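PDB 6FV4: N-acetylglucosamine-6-phosphate deacetylase from Mycobacterium smegmatis, which probably removes the acetyl group from N-acetylglucosamine-6-phosphate, using bound divalent metal, to yield glucosamine-6-phosphate and acetate in mycobacterial sugar metabolism. Local coordinates for residues 144-149 with 230-235; 207-212 with 244-249; 139-144 with 161-166. The protein carries 1 engineered substitution. One frame throughout, in Å; residues are numbered along the deposited sequence.

Contact 1 of 3, residues 144-149 with 230-235; sequences TLRCGA and MRPIDR. With 16G (2-acetamido-2-deoxy-6-O-phosphono-alpha-D-glucopyranose), chain D.
Arg146 lies with its long side chain over the backbone from Met230 to Pro232. From CB, which points toward that segment, CG is set anti to the carbonyl carbon (chi1 -67°) and the chain then runs extended to NE. CD is the first atom to touch, 3.5 Å from Met230 O. NE passes Arg231 CA at 3.8 Å. At the tip, Pro232 CD comes to 3.6 Å from both NH1 and NH2, sitting above the guanidinium plane but off toward its rim, on the same face as Arg231 CA. No hydrogen bond crosses between the segments: the charge of Arg146 is answered through NE by a salt bridge to Glu206, whose OE2 is also bonded to Thr144 OG1. That hydroxyl accepts from Arg146 N (3.2 Å) in an ST turn, ahead of the type II beta turn from Arg146 to Ala149. Farther along, Arg235 lies beside the phosphate of 16G, bound in the second subunit's pocket, but the detail is doubtful because CD and O3P are modelled too close. Two barrel loops meet here, one following strand 134-138 and one following strand 222-223, while Met230 and Arg231 pack against helix 240-246.

Contact 2 of 3, residues 207-212 with 244-249; sequences ATYDQT and LTEDSR
Tyr209 and Glu246 meet where the start of helix 209-217 packs against the end of helix 240-246, two outer helices of the amidohydrolase (beta/alpha)8 barrel. Their side chains cross at about a right angle, and the phenol ring stands 78° from the carboxylate plane. Tyr209 OH donates to the syn lone pair of Glu246 OE1 over a short 2.5 Å, and OE1 lies near the ring plane at its edge. With CG anti to the backbone N (chi1 167°), the ring extends from the first turn of its helix to the Glu246 chain, itself extended beyond CG. The other carboxylate oxygen, Glu246 OE2, forms a salt bridge with Arg267 of the second subunit, so this polar junction lies at the dimer interface and two partners restrain the carboxylate.

Beside this bond, Thr212 and Leu244 also cross nearly perpendicularly, methyl against branch point, with Thr212 CG2 4.0 Å from Leu244 CG. Beyond the end of helix 240-246, Asp247 takes the guanidinium of Arg249 side-on, one nitrogen to each oxygen. Helix 209-217 opens with a capping box: Gln211 N donates to Thr208 OG1, and Thr208 N to Gln211 OE1 at 2.9 Å. Thr208 O is itself gripped twice, by Thr212 N at 3.0 Å and Thr212 OG1 at 2.8 Å, from opposite faces of its carbonyl plane.

Contact 3 of 3, residues 139-144 with 161-166; sequences GPWLST and GEIGRV
Trp141 presents the benzene part of its indole to Ile163 and Glu162 on helix 160-170. Its CG stands anti to the carbonyl carbon (chi1 -53°), which carries the indole toward the helix. The tight part of the contact is the face of that ring. Ile163 CG1 sits above it in a CH-pi contact, 3.9 Å from the centroid of the six-membered ring and 23° off the normal, and its nearest ring atom is Trp141 CH2 at 3.6 Å. The approach is from above but displaced toward the rim, and the two side chains run obliquely to each other. Against the opposite face lies Pro140 CD, 3.6 Å above the plane and over its centre, so the indole is clamped between a proline of its own loop and an isoleucine of the helix.

The backbone here is sharply bent: Gly139 and Pro140 are joined by a cis peptide bond, and Trp141 is the centre of an inverse gamma turn closed by Leu142 N donating to Pro140 O.

The looser part lies along the edge of the indole. Glu162 CG only approaches Trp141 CZ2, at 4.1 Å and near the ring plane. Beyond it the polar groups are joined indirectly, by a water that accepts from Trp141 NE1 at 3.0 Å and donates to Glu162 OE1 at 2.8 Å. The carboxylate is turned 80° from the indole plane, and its stronger polar partner is elsewhere: Glu162 OE2 makes a salt bridge with Arg156. Both the indole N-H and the buried carboxylate are thus satisfied without touching directly.

The contact joins the loop after strand 134-138 to the next outer helix of the barrel. Trp141 also packs on strand 174-179, Ile163 continues onto helix 186-195, and Glu162 and Val166 lean on helix 113-129.

Contacts 1 and 3 use successive parts of the loop that follows Glu138, a ligand of both metal ions, and share Thr144; their centres are 20 Å apart. Contacts 1 and 2 lie closer, with centres 14 Å apart, and touch directly where Met230 CE meets Leu244 CD1 at 4.1 Å. Contacts 2 and 3 do not touch; their nearest atoms are about 6 Å apart. Around the metals, the Met230 side chain is about 9 Å from the cadmium ion, and those of Leu244 and Trp141 each about 13 Å. Contacts 1 and 2 both reach the second subunit, whose bound sugar phosphate Arg235 approaches, whereas contact 3 stays within one chain.

Contact 1 of 3, residues 144-149 with 230-235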
loop_
_atom_site.group_PDB
_atom_site.type_symbol
_atom_site.label_atom_id
_atom_site.label_comp_id
_atom_site.label_asym_id
_atom_site.label_seq_id
_atom_site.Cartn_x
_atom_site.Cartn_y
_atom_site.Cartn_z
ATOM N N THR B 144 9.562 -20.259 8.545
ATOM C CA THR B 144 10.472 -19.433 7.765
ATOM C C THR B 144 11.875 -19.562 8.335
ATOM O O THR B 144 12.066 -19.839 9.528
ATOM C CB THR B 144 10.046 -17.951 7.716
ATOM O OG1 THR B 144 10.848 -17.267 6.751
ATOM C CG2 THR B 144 10.236 -17.271 9.065
ATOM N N LEU B 145 12.856 -19.390 7.450
ATOM C CA LEU B 145 14.260 -19.330 7.823
ATOM C C LEU B 145 14.830 -17.929 7.665
ATOM O O LEU B 145 16.039 -17.736 7.844
ATOM C CB LEU B 145 15.074 -20.331 6.993
ATOM C CG LEU B 145 14.539 -21.764 6.952
ATOM C CD1 LEU B 145 15.546 -22.722 6.307
ATOM C CD2 LEU B 145 14.155 -22.242 8.361
ATOM N N ARG B 146 13.992 -16.951 7.324
ATOM C CA ARG B 146 14.453 -15.586 7.121
ATOM C C ARG B 146 14.962 -14.997 8.432
ATOM O O ARG B 146 14.692 -15.513 9.525
ATOM C CB ARG B 146 13.332 -14.713 6.545
ATOM C CG ARG B 146 12.934 -15.102 5.132
ATOM C CD ARG B 146 11.718 -14.337 4.609
ATOM N NE ARG B 146 11.326 -14.897 3.319
ATOM C CZ ARG B 146 11.794 -14.479 2.148
ATOM N NH1 ARG B 146 12.638 -13.460 2.091
ATOM N NH2 ARG B 146 11.399 -15.075 1.030
ATOM N N CYS B 147 15.727 -13.916 8.308
ATOM C CA CYS B 147 16.206 -13.200 9.480
ATOM C C CYS B 147 15.026 -12.743 10.323
ATOM O O CYS B 147 14.069 -12.150 9.815
ATOM C CB CYS B 147 17.062 -12.010 9.065
ATOM S SG CYS B 147 18.661 -12.496 8.391
ATOM N N GLY B 148 15.093 -13.044 11.618
ATOM C CA GLY B 148 13.963 -12.933 12.510
ATOM C C GLY B 148 13.488 -14.267 13.046
ATOM O O GLY B 148 12.814 -14.295 14.088
ATOM N N ALA B 149 13.815 -15.368 12.363
ATOM C CA ALA B 149 13.475 -16.694 12.858
ATOM C C ALA B 149 14.017 -16.877 14.269
ATOM O O ALA B 149 15.127 -16.443 14.586
ATOM C CB ALA B 149 14.037 -17.771 11.924
ATOM N N MET B 230 8.906 -12.672 6.739
ATOM C CA MET B 230 7.773 -12.864 5.858
ATOM C C MET B 230 8.263 -12.728 4.425
ATOM O O MET B 230 9.174 -11.946 4.155
ATOM C CB MET B 230 6.702 -11.820 6.200
ATOM C CG MET B 230 5.500 -11.756 5.308
ATOM S SD MET B 230 4.386 -10.507 5.999
ATOM C CE MET B 230 3.867 -11.334 7.508
ATOM N N ARG B 231 7.683 -13.514 3.528
ATOM C CA ARG B 231 8.012 -13.405 2.115
ATOM C C ARG B 231 7.725 -11.985 1.617
ATOM O O ARG B 231 6.714 -11.389 1.998
ATOM C CB ARG B 231 7.197 -14.428 1.324
ATOM C CG ARG B 231 7.331 -14.337 -0.173
ATOM C CD ARG B 231 6.326 -15.246 -0.851
ATOM N NE ARG B 231 6.650 -16.652 -0.656
ATOM C CZ ARG B 231 6.798 -17.526 -1.647
ATOM N NH1 ARG B 231 6.650 -17.138 -2.908
ATOM N NH2 ARG B 231 7.094 -18.789 -1.373
ATOM N N PRO B 232 8.597 -11.399 0.801
ATOM C CA PRO B 232 8.370 -10.027 0.336
ATOM C C PRO B 232 7.280 -9.942 -0.726
ATOM O O PRO B 232 6.799 -10.946 -1.260
ATOM C CB PRO B 232 9.726 -9.625 -0.251
ATOM C CG PRO B 232 10.313 -10.922 -0.700
ATOM C CD PRO B 232 9.911 -11.907 0.361
ATOM N N ILE B 233 6.912 -8.693 -1.035
ATOM C CA ILE B 233 5.989 -8.404 -2.132
ATOM C C ILE B 233 6.727 -8.513 -3.458
ATOM O O ILE B 233 7.762 -7.862 -3.664
ATOM C CB ILE B 233 5.372 -7.005 -1.978
ATOM C CG1 ILE B 233 4.595 -6.881 -0.659
ATOM C CG2 ILE B 233 4.435 -6.692 -3.165
ATOM C CD1 ILE B 233 4.248 -5.425 -0.315
ATOM N N ASP B 234 6.183 -9.325 -4.361
ATOM C CA ASP B 234 6.640 -9.424 -5.737
ATOM C C ASP B 234 5.461 -9.167 -6.671
ATOM O O ASP B 234 4.316 -9.513 -6.358
ATOM C CB ASP B 234 7.265 -10.798 -5.999
ATOM C CG ASP B 234 7.519 -11.060 -7.465
ATOM O OD1 ASP B 234 8.545 -10.567 -7.982
ATOM O OD2 ASP B 234 6.705 -11.777 -8.093
ATOM N N ARG B 235 5.768 -8.550 -7.822
ATOM C CA ARG B 235 4.763 -8.085 -8.780
ATOM C C ARG B 235 3.858 -9.200 -9.287
ATOM O O ARG B 235 2.692 -8.953 -9.618
ATOM C CB ARG B 235 5.465 -7.440 -9.977
ATOM C CG ARG B 235 6.445 -8.426 -10.589
ATOM C CD ARG B 235 6.952 -7.971 -11.894
ATOM N NE ARG B 235 7.544 -9.045 -12.699
ATOM C CZ ARG B 235 6.996 -9.552 -13.809
ATOM N NH1 ARG B 235 5.828 -9.100 -14.258
ATOM N NH2 ARG B 235 7.619 -10.518 -14.476
HETATM C C1 16G D . 6.944 -4.185 -19.672
HETATM C C2 16G D . 8.302 -3.762 -20.239
HETATM C C3 16G D . 9.303 -4.916 -20.164
HETATM C C4 16G D . 9.322 -5.555 -18.780
HETATM C C5 16G D . 7.903 -5.945 -18.387
HETATM C C6 16G D . 7.826 -6.594 -17.024
HETATM C C7 16G D . 9.063 -2.583 -22.275
HETATM C C8 16G D . 8.732 -2.250 -23.699
HETATM N N2 16G D . 8.152 -3.316 -21.616
HETATM O O1 16G D . 6.346 -5.113 -20.532
HETATM O O3 16G D . 10.601 -4.420 -20.471
HETATM O O4 16G D . 10.144 -6.718 -18.790
HETATM O O5 16G D . 7.116 -4.750 -18.365
HETATM O O6 16G D . 8.930 -6.129 -16.220
HETATM O O7 16G D . 10.097 -2.193 -21.739
HETATM P P 16G D . 9.168 -6.735 -14.773
HETATM O O1P 16G D . 9.492 -8.207 -15.008
HETATM O O2P 16G D . 10.210 -6.012 -13.991
HETATM O O3P 16G D . 7.814 -6.615 -14.156
#

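Contact 2 of 3, residues 207-212 with 244-249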
loop_
_atom_site.group_PDB
_atom_site.type_symbol
_atom_site.label_atom_id
_atom_site.label_comp_id
_atom_site.label_asym_id
_atom_site.label_seq_id
_atom_site.Cartn_x
_atom_site.Cartn_y
_atom_site.Cartn_z
ATOM N N ALA B 207 4.303 -18.362 2.928
ATOM C CA ALA B 207 3.044 -18.606 2.241
ATOM C C ALA B 207 2.871 -17.666 1.056
ATOM O O ALA B 207 3.343 -16.529 1.058
ATOM C CB ALA B 207 1.864 -18.415 3.190
ATOM N N THR B 208 2.158 -18.143 0.048
ATOM C CA THR B 208 1.820 -17.288 -1.069
ATOM C C THR B 208 0.630 -16.399 -0.700
ATOM O O THR B 208 0.001 -16.546 0.360
ATOM C CB THR B 208 1.515 -18.126 -2.310
ATOM O OG1 THR B 208 0.302 -18.860 -2.101
ATOM C CG2 THR B 208 2.659 -19.114 -2.595
ATOM N N TYR B 209 0.340 -15.457 -1.594
ATOM C CA TYR B 209 -0.850 -14.623 -1.457
ATOM C C TYR B 209 -2.104 -15.474 -1.293
ATOM O O TYR B 209 -2.930 -15.215 -0.412
ATOM C CB TYR B 209 -0.983 -13.699 -2.679
ATOM C CG TYR B 209 -2.347 -13.028 -2.777
ATOM C CD1 TYR B 209 -2.617 -11.854 -2.088
ATOM C CD2 TYR B 209 -3.361 -13.579 -3.547
ATOM C CE1 TYR B 209 -3.870 -11.246 -2.167
ATOM C CE2 TYR B 209 -4.616 -12.975 -3.633
ATOM C CZ TYR B 209 -4.861 -11.817 -2.937
ATOM O OH TYR B 209 -6.100 -11.225 -3.015
ATOM N N ASP B 210 -2.257 -16.500 -2.136
ATOM C CA ASP B 210 -3.459 -17.331 -2.102
ATOM C C ASP B 210 -3.562 -18.096 -0.787
ATOM O O ASP B 210 -4.646 -18.193 -0.191
ATOM C CB ASP B 210 -3.458 -18.331 -3.260
ATOM C CG ASP B 210 -3.595 -17.674 -4.621
ATOM O OD1 ASP B 210 -4.220 -16.601 -4.726
ATOM O OD2 ASP B 210 -3.076 -18.259 -5.597
ATOM N N GLN B 211 -2.445 -18.694 -0.348
ATOM C CA GLN B 211 -2.422 -19.431 0.920
ATOM C C GLN B 211 -2.732 -18.534 2.110
ATOM O O GLN B 211 -3.327 -18.994 3.096
ATOM C CB GLN B 211 -1.060 -20.089 1.117
ATOM C CG GLN B 211 -0.803 -21.209 0.144
ATOM C CD GLN B 211 0.616 -21.713 0.198
ATOM O OE1 GLN B 211 1.562 -20.940 0.355
ATOM N NE2 GLN B 211 0.776 -23.024 0.064
ATOM N N THR B 212 -2.313 -17.266 2.052
ATOM C CA THR B 212 -2.584 -16.326 3.133
ATOM C C THR B 212 -4.047 -15.909 3.127
ATOM O O THR B 212 -4.697 -15.853 4.184
ATOM C CB THR B 212 -1.670 -15.110 2.993
ATOM O OG1 THR B 212 -0.308 -15.549 3.010
ATOM C CG2 THR B 212 -1.898 -14.095 4.101
ATOM N N LEU B 244 -2.807 -9.642 3.639
ATOM C CA LEU B 244 -3.099 -9.118 4.971
ATOM C C LEU B 244 -3.555 -7.661 4.936
ATOM O O LEU B 244 -4.459 -7.277 5.691
ATOM C CB LEU B 244 -1.881 -9.289 5.882
ATOM C CG LEU B 244 -1.586 -10.738 6.310
ATOM C CD1 LEU B 244 -0.147 -10.853 6.799
ATOM C CD2 LEU B 244 -2.552 -11.193 7.410
ATOM N N THR B 245 -2.951 -6.821 4.076
ATOM C CA THR B 245 -3.400 -5.435 4.006
ATOM C C THR B 245 -4.718 -5.298 3.263
ATOM O O THR B 245 -5.471 -4.351 3.526
ATOM C CB THR B 245 -2.345 -4.536 3.348
ATOM O OG1 THR B 245 -1.929 -5.091 2.097
ATOM C CG2 THR B 245 -1.130 -4.380 4.247
ATOM N N GLU B 246 -5.018 -6.237 2.366
ATOM C CA GLU B 246 -6.195 -6.140 1.518
ATOM C C GLU B 246 -7.489 -6.355 2.303
ATOM O O GLU B 246 -8.493 -5.691 2.032
ATOM C CB GLU B 246 -6.048 -7.150 0.385
ATOM C CG GLU B 246 -7.302 -7.726 -0.206
ATOM C CD GLU B 246 -6.975 -8.739 -1.297
ATOM O OE1 GLU B 246 -6.877 -9.948 -1.002
ATOM O OE2 GLU B 246 -6.780 -8.317 -2.452
ATOM N N ASP B 247 -7.484 -7.257 3.292
ATOM C CA ASP B 247 -8.717 -7.712 3.932
ATOM C C ASP B 247 -9.052 -6.894 5.184
ATOM O O ASP B 247 -8.242 -6.806 6.113
ATOM C CB ASP B 247 -8.594 -9.185 4.290
ATOM C CG ASP B 247 -9.932 -9.798 4.653
ATOM O OD1 ASP B 247 -10.535 -9.352 5.658
ATOM O OD2 ASP B 247 -10.386 -10.691 3.910
ATOM N N SER B 248 -10.265 -6.326 5.222
ATOM C CA SER B 248 -10.634 -5.411 6.299
ATOM C C SER B 248 -10.722 -6.099 7.660
ATOM O O SER B 248 -10.714 -5.413 8.692
ATOM C CB SER B 248 -11.976 -4.742 5.983
ATOM O OG SER B 248 -13.015 -5.707 5.887
ATOM N N ARG B 249 -10.817 -7.426 7.688
ATOM C CA ARG B 249 -10.875 -8.149 8.956
ATOM C C ARG B 249 -9.536 -8.191 9.688
ATOM O O ARG B 249 -9.498 -8.588 10.863
ATOM C CB ARG B 249 -11.334 -9.587 8.716
ATOM C CG ARG B 249 -12.805 -9.727 8.328
ATOM C CD ARG B 249 -13.110 -11.160 7.925
ATOM N NE ARG B 249 -12.511 -11.479 6.636
ATOM C CZ ARG B 249 -12.696 -12.618 5.982
ATOM N NH1 ARG B 249 -13.472 -13.569 6.493
ATOM N NH2 ARG B 249 -12.097 -12.806 4.814
#

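Contact 3 of 3, residues 139-144 with 161-166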
loop_
_atom_site.group_PDB
_atom_site.type_symbol
_atom_site.label_atom_id
_atom_site.label_comp_id
_atom_site.label_asym_id
_atom_site.label_seq_id
_atom_site.Cartn_x
_atom_site.Cartn_y
_atom_site.Cartn_z
ATOM N N GLY B 139 5.089 -19.173 17.608
ATOM C CA GLY B 139 5.723 -20.460 17.471
ATOM C C GLY B 139 4.980 -21.478 18.318
ATOM O O GLY B 139 4.268 -21.125 19.262
ATOM N N PRO B 140 5.153 -22.765 18.017
ATOM C CA PRO B 140 6.125 -23.364 17.096
ATOM C C PRO B 140 5.609 -23.661 15.689
ATOM O O PRO B 140 6.339 -24.239 14.885
ATOM C CB PRO B 140 6.459 -24.681 17.799
ATOM C CG PRO B 140 5.132 -25.085 18.364
ATOM C CD PRO B 140 4.420 -23.805 18.768
ATOM N N TRP B 141 4.371 -23.291 15.390
ATOM C CA TRP B 141 3.761 -23.670 14.116
ATOM C C TRP B 141 4.062 -22.655 13.017
ATOM O O TRP B 141 3.191 -22.151 12.289
ATOM C CB TRP B 141 2.276 -23.882 14.345
ATOM C CG TRP B 141 2.127 -24.851 15.492
ATOM C CD1 TRP B 141 2.620 -26.119 15.547
ATOM C CD2 TRP B 141 1.491 -24.615 16.754
ATOM N NE1 TRP B 141 2.311 -26.702 16.750
ATOM C CE2 TRP B 141 1.619 -25.802 17.514
ATOM C CE3 TRP B 141 0.818 -23.524 17.316
ATOM C CZ2 TRP B 141 1.108 -25.923 18.800
ATOM C CZ3 TRP B 141 0.308 -23.640 18.584
ATOM C CH2 TRP B 141 0.452 -24.842 19.323
ATOM N N LEU B 142 5.357 -22.378 12.900
ATOM C CA LEU B 142 5.940 -21.417 11.974
ATOM C C LEU B 142 6.697 -22.137 10.862
ATOM O O LEU B 142 6.933 -23.349 10.912
ATOM C CB LEU B 142 6.877 -20.463 12.719
ATOM C CG LEU B 142 6.343 -19.860 14.016
ATOM C CD1 LEU B 142 7.346 -18.883 14.595
ATOM C CD2 LEU B 142 4.987 -19.188 13.795
ATOM N N SER B 143 7.071 -21.371 9.836
ATOM C CA SER B 143 7.804 -21.944 8.713
ATOM C C SER B 143 8.568 -20.889 7.929
ATOM O O SER B 143 8.257 -20.637 6.764
ATOM C CB SER B 143 6.851 -22.681 7.772
ATOM O OG SER B 143 7.567 -23.596 6.959
ATOM N N THR B 144 9.562 -20.259 8.545
ATOM C CA THR B 144 10.472 -19.433 7.765
ATOM C C THR B 144 11.875 -19.562 8.335
ATOM O O THR B 144 12.066 -19.839 9.528
ATOM C CB THR B 144 10.046 -17.951 7.716
ATOM O OG1 THR B 144 10.848 -17.267 6.751
ATOM C CG2 THR B 144 10.236 -17.271 9.065
ATOM N N GLY B 161 -4.050 -32.082 18.636
ATOM C CA GLY B 161 -3.861 -32.555 20.000
ATOM C C GLY B 161 -2.968 -31.641 20.823
ATOM O O GLY B 161 -3.329 -31.235 21.929
ATOM N N GLU B 162 -1.794 -31.286 20.287
ATOM C CA GLU B 162 -0.917 -30.387 21.036
ATOM C C GLU B 162 -1.542 -29.005 21.216
ATOM O O GLU B 162 -1.338 -28.362 22.252
ATOM C CB GLU B 162 0.448 -30.253 20.360
ATOM C CG GLU B 162 1.337 -29.296 21.125
ATOM C CD GLU B 162 2.765 -29.309 20.675
ATOM O OE1 GLU B 162 3.069 -30.063 19.731
ATOM O OE2 GLU B 162 3.582 -28.562 21.265
ATOM N N ILE B 163 -2.315 -28.538 20.239
ATOM C CA ILE B 163 -2.964 -27.238 20.385
ATOM C C ILE B 163 -3.974 -27.277 21.530
ATOM O O ILE B 163 -3.984 -26.404 22.407
ATOM C CB ILE B 163 -3.605 -26.808 19.048
ATOM C CG1 ILE B 163 -2.508 -26.491 18.032
ATOM C CG2 ILE B 163 -4.506 -25.613 19.249
ATOM C CD1 ILE B 163 -3.020 -25.940 16.707
ATOM N N GLY B 164 -4.812 -28.306 21.560
ATOM C CA GLY B 164 -5.746 -28.443 22.670
ATOM C C GLY B 164 -5.050 -28.543 24.019
ATOM O O GLY B 164 -5.473 -27.914 24.995
ATOM N N ARG B 165 -3.955 -29.308 24.083
ATOM C CA ARG B 165 -3.205 -29.442 25.332
ATOM C C ARG B 165 -2.605 -28.113 25.772
ATOM O O ARG B 165 -2.617 -27.781 26.965
ATOM C CB ARG B 165 -2.106 -30.485 25.166
ATOM C CG ARG B 165 -2.631 -31.902 25.008
ATOM C CD ARG B 165 -1.501 -32.884 25.125
ATOM N NE ARG B 165 -0.552 -32.786 24.021
ATOM C CZ ARG B 165 -0.628 -33.509 22.909
ATOM N NH1 ARG B 165 -1.625 -34.367 22.750
ATOM N NH2 ARG B 165 0.279 -33.362 21.952
ATOM N N VAL B 166 -2.071 -27.336 24.818
ATOM C CA VAL B 166 -1.479 -26.048 25.157
ATOM C C VAL B 166 -2.556 -25.063 25.577
ATOM O O VAL B 166 -2.389 -24.321 26.554
ATOM C CB VAL B 166 -0.642 -25.519 23.979
ATOM C CG1 VAL B 166 -0.254 -24.067 24.216
ATOM C CG2 VAL B 166 0.591 -26.379 23.805
HETATM O O HOH W 1 2.086 -29.684 17.148
#